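Local coordinates for extracellular solute-binding protein family 1 (Kribbella flavida, PDB 5IXP) that probably binds a so far unidentified solute outside the cell and passes it to an ABC transporter for uptake, at residues 109-114 with 271-276. Residues are numbered along the deposited sequence; the frame is centred on the assembly and turned at random.
Sequences YGTDIG and GGSYLT
Tyr109 and Leu275 pair by two backbone hydrogen bonds, one each way. Tyr109 N reaches Leu275 O at 2.9 Å, and Leu275 N reaches Tyr109 O at 2.8 Å. One step on, Gly110 faces Tyr274 as a non-hydrogen-bonded antiparallel pair. Gly110 has no side chain, and the Tyr274 ring packs close against it, with CD2 3.5 Å from Gly110 CA. CG of Tyr274 lies anti to its carbonyl carbon (chi1 -65°), which brings the ring alongside Gly110 of the neighbouring strand. Lys95 makes a cation-pi contact with this ring, and its carbonyl oxygen binds Tyr274 OH.

Thr111 N gives a nearly straight bond (171°) to Ser273 O. The donor sits well above the carbonyl plane. On the other face from the Tyr274 ring, Thr111 CG2 meets Leu275 CG at 3.8 Å, the two side chains crossing at about a right angle. Helix 284-294 also packs on Leu275. Replacing Thr111 with a glycine would probably open a gap beside Leu275, because the methyl that packs on its CG would be gone.

Past Thr111 the pairing is loose. Ser273 N makes a weak, bent bond to Asp112 O, 3.5 Å away. Gly272 CA approaches the same oxygen to 3.1 Å, and a side chain at Gly272 would clash there. This end is wetter. A water donates to Asp112 OD1 at 2.8 Å and is also hydrogen-bonded to Ser273 OG, linking the two side chains.

The contact joins strands 108-121 and 269-276 inside the mixed sheet of a solute-binding-protein fold. Regular backbone bonds and apolar packing hold one end. Toward the loose end, Lys95 NZ bonds both to Asp112 O and to Ser273 O, the oxygen that also takes Thr111 N, so a positive charge and a water probably make up for part of the weak strand pairing.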
loop_
_atom_site.group_PDB
_atom_site.type_symbol
_atom_site.label_atom_id
_atom_site.label_comp_id
_atom_site.label_asym_id
_atom_site.label_seq_id
_atom_site.Cartn_x
_atom_site.Cartn_y
_atom_site.Cartn_z
ATOM N N TYR A 109 0.062 -15.125 5.227
ATOM C CA TYR A 109 1.506 -14.943 5.255
ATOM C C TYR A 109 1.888 -13.821 4.294
ATOM O O TYR A 109 1.554 -13.881 3.106
ATOM C CB TYR A 109 2.219 -16.232 4.851
ATOM C CG TYR A 109 2.239 -17.317 5.904
ATOM C CD1 TYR A 109 2.240 -17.001 7.261
ATOM C CD2 TYR A 109 2.308 -18.659 5.538
ATOM C CE1 TYR A 109 2.302 -17.992 8.235
ATOM C CE2 TYR A 109 2.360 -19.665 6.503
ATOM C CZ TYR A 109 2.352 -19.325 7.847
ATOM O OH TYR A 109 2.408 -20.325 8.803
ATOM N N GLY A 110 2.620 -12.829 4.797
ATOM C CA GLY A 110 2.857 -11.621 4.018
ATOM C C GLY A 110 3.861 -11.812 2.887
ATOM O O GLY A 110 4.920 -12.429 3.052
ATOM N N THR A 111 3.514 -11.258 1.715
ATOM C CA THR A 111 4.432 -11.239 0.585
ATOM C C THR A 111 5.152 -9.895 0.568
ATOM O O THR A 111 5.953 -9.631 1.469
ATOM C CB THR A 111 3.701 -11.531 -0.735
ATOM O OG1 THR A 111 2.783 -10.474 -1.046
ATOM C CG2 THR A 111 2.922 -12.849 -0.622
ATOM N N ASP A 112 4.891 -9.033 -0.419
ATOM C CA ASP A 112 5.641 -7.785 -0.502
ATOM C C ASP A 112 4.928 -6.654 0.256
ATOM O O ASP A 112 3.847 -6.834 0.830
ATOM C CB ASP A 112 5.894 -7.413 -1.966
ATOM C CG ASP A 112 4.607 -7.146 -2.747
ATOM O OD1 ASP A 112 3.520 -7.570 -2.301
ATOM O OD2 ASP A 112 4.687 -6.514 -3.826
ATOM N N ILE A 113 5.560 -5.472 0.281
ATOM C CA ILE A 113 4.993 -4.275 0.900
ATOM C C ILE A 113 5.286 -3.066 0.017
ATOM O O ILE A 113 6.089 -3.125 -0.916
ATOM C CB ILE A 113 5.539 -4.020 2.327
ATOM C CG1 ILE A 113 7.066 -4.201 2.377
ATOM C CG2 ILE A 113 4.823 -4.911 3.344
ATOM C CD1 ILE A 113 7.703 -3.645 3.681
ATOM N N GLY A 114 4.639 -1.946 0.346
ATOM C CA GLY A 114 4.892 -0.692 -0.325
ATOM C C GLY A 114 5.283 0.398 0.653
ATOM O O GLY A 114 4.552 1.379 0.844
ATOM N N GLY A 271 0.048 -0.821 -0.042
ATOM C CA GLY A 271 -0.011 -2.022 -0.863
ATOM C C GLY A 271 0.704 -3.207 -0.245
ATOM O O GLY A 271 1.101 -3.213 0.924
ATOM N N GLY A 272 0.878 -4.234 -1.071
ATOM C CA GLY A 272 1.430 -5.497 -0.628
ATOM C C GLY A 272 0.336 -6.529 -0.400
ATOM O O GLY A 272 -0.848 -6.210 -0.263
ATOM N N SER A 273 0.735 -7.797 -0.364
ATOM C CA SER A 273 -0.252 -8.868 -0.390
ATOM C C SER A 273 0.084 -9.934 0.648
ATOM O O SER A 273 1.027 -9.804 1.434
ATOM C CB SER A 273 -0.355 -9.489 -1.790
ATOM O OG SER A 273 -0.790 -8.526 -2.736
ATOM N N TYR A 274 -0.739 -10.987 0.644
ATOM C CA TYR A 274 -0.678 -12.109 1.571
ATOM C C TYR A 274 -1.060 -13.375 0.824
ATOM O O TYR A 274 -1.829 -13.334 -0.140
ATOM C CB TYR A 274 -1.655 -11.952 2.778
ATOM C CG TYR A 274 -1.300 -10.805 3.670
ATOM C CD1 TYR A 274 -1.721 -9.520 3.370
ATOM C CD2 TYR A 274 -0.518 -10.999 4.793
ATOM C CE1 TYR A 274 -1.375 -8.456 4.165
ATOM C CE2 TYR A 274 -0.165 -9.926 5.616
ATOM C CZ TYR A 274 -0.601 -8.667 5.297
ATOM O OH TYR A 274 -0.256 -7.595 6.085
ATOM N N LEU A 275 -0.511 -14.494 1.269
ATOM C CA LEU A 275 -0.989 -15.807 0.857
ATOM C C LEU A 275 -1.875 -16.372 1.959
ATOM O O LEU A 275 -1.495 -16.360 3.137
ATOM C CB LEU A 275 0.179 -16.751 0.557
ATOM C CG LEU A 275 1.197 -16.221 -0.471
ATOM C CD1 LEU A 275 2.247 -17.298 -0.743
ATOM C CD2 LEU A 275 0.513 -15.803 -1.762
ATOM N N THR A 276 -3.065 -16.842 1.580
ATOM C CA THR A 276 -4.024 -17.403 2.525
ATOM C C THR A 276 -4.376 -18.823 2.104
ATOM O O THR A 276 -4.176 -19.216 0.953
ATOM C CB THR A 276 -5.317 -16.572 2.608
ATOM O OG1 THR A 276 -6.075 -16.719 1.388
ATOM C CG2 THR A 276 -5.001 -15.096 2.864
HETATM O O HOH W 1 1.257 -7.196 -3.824
#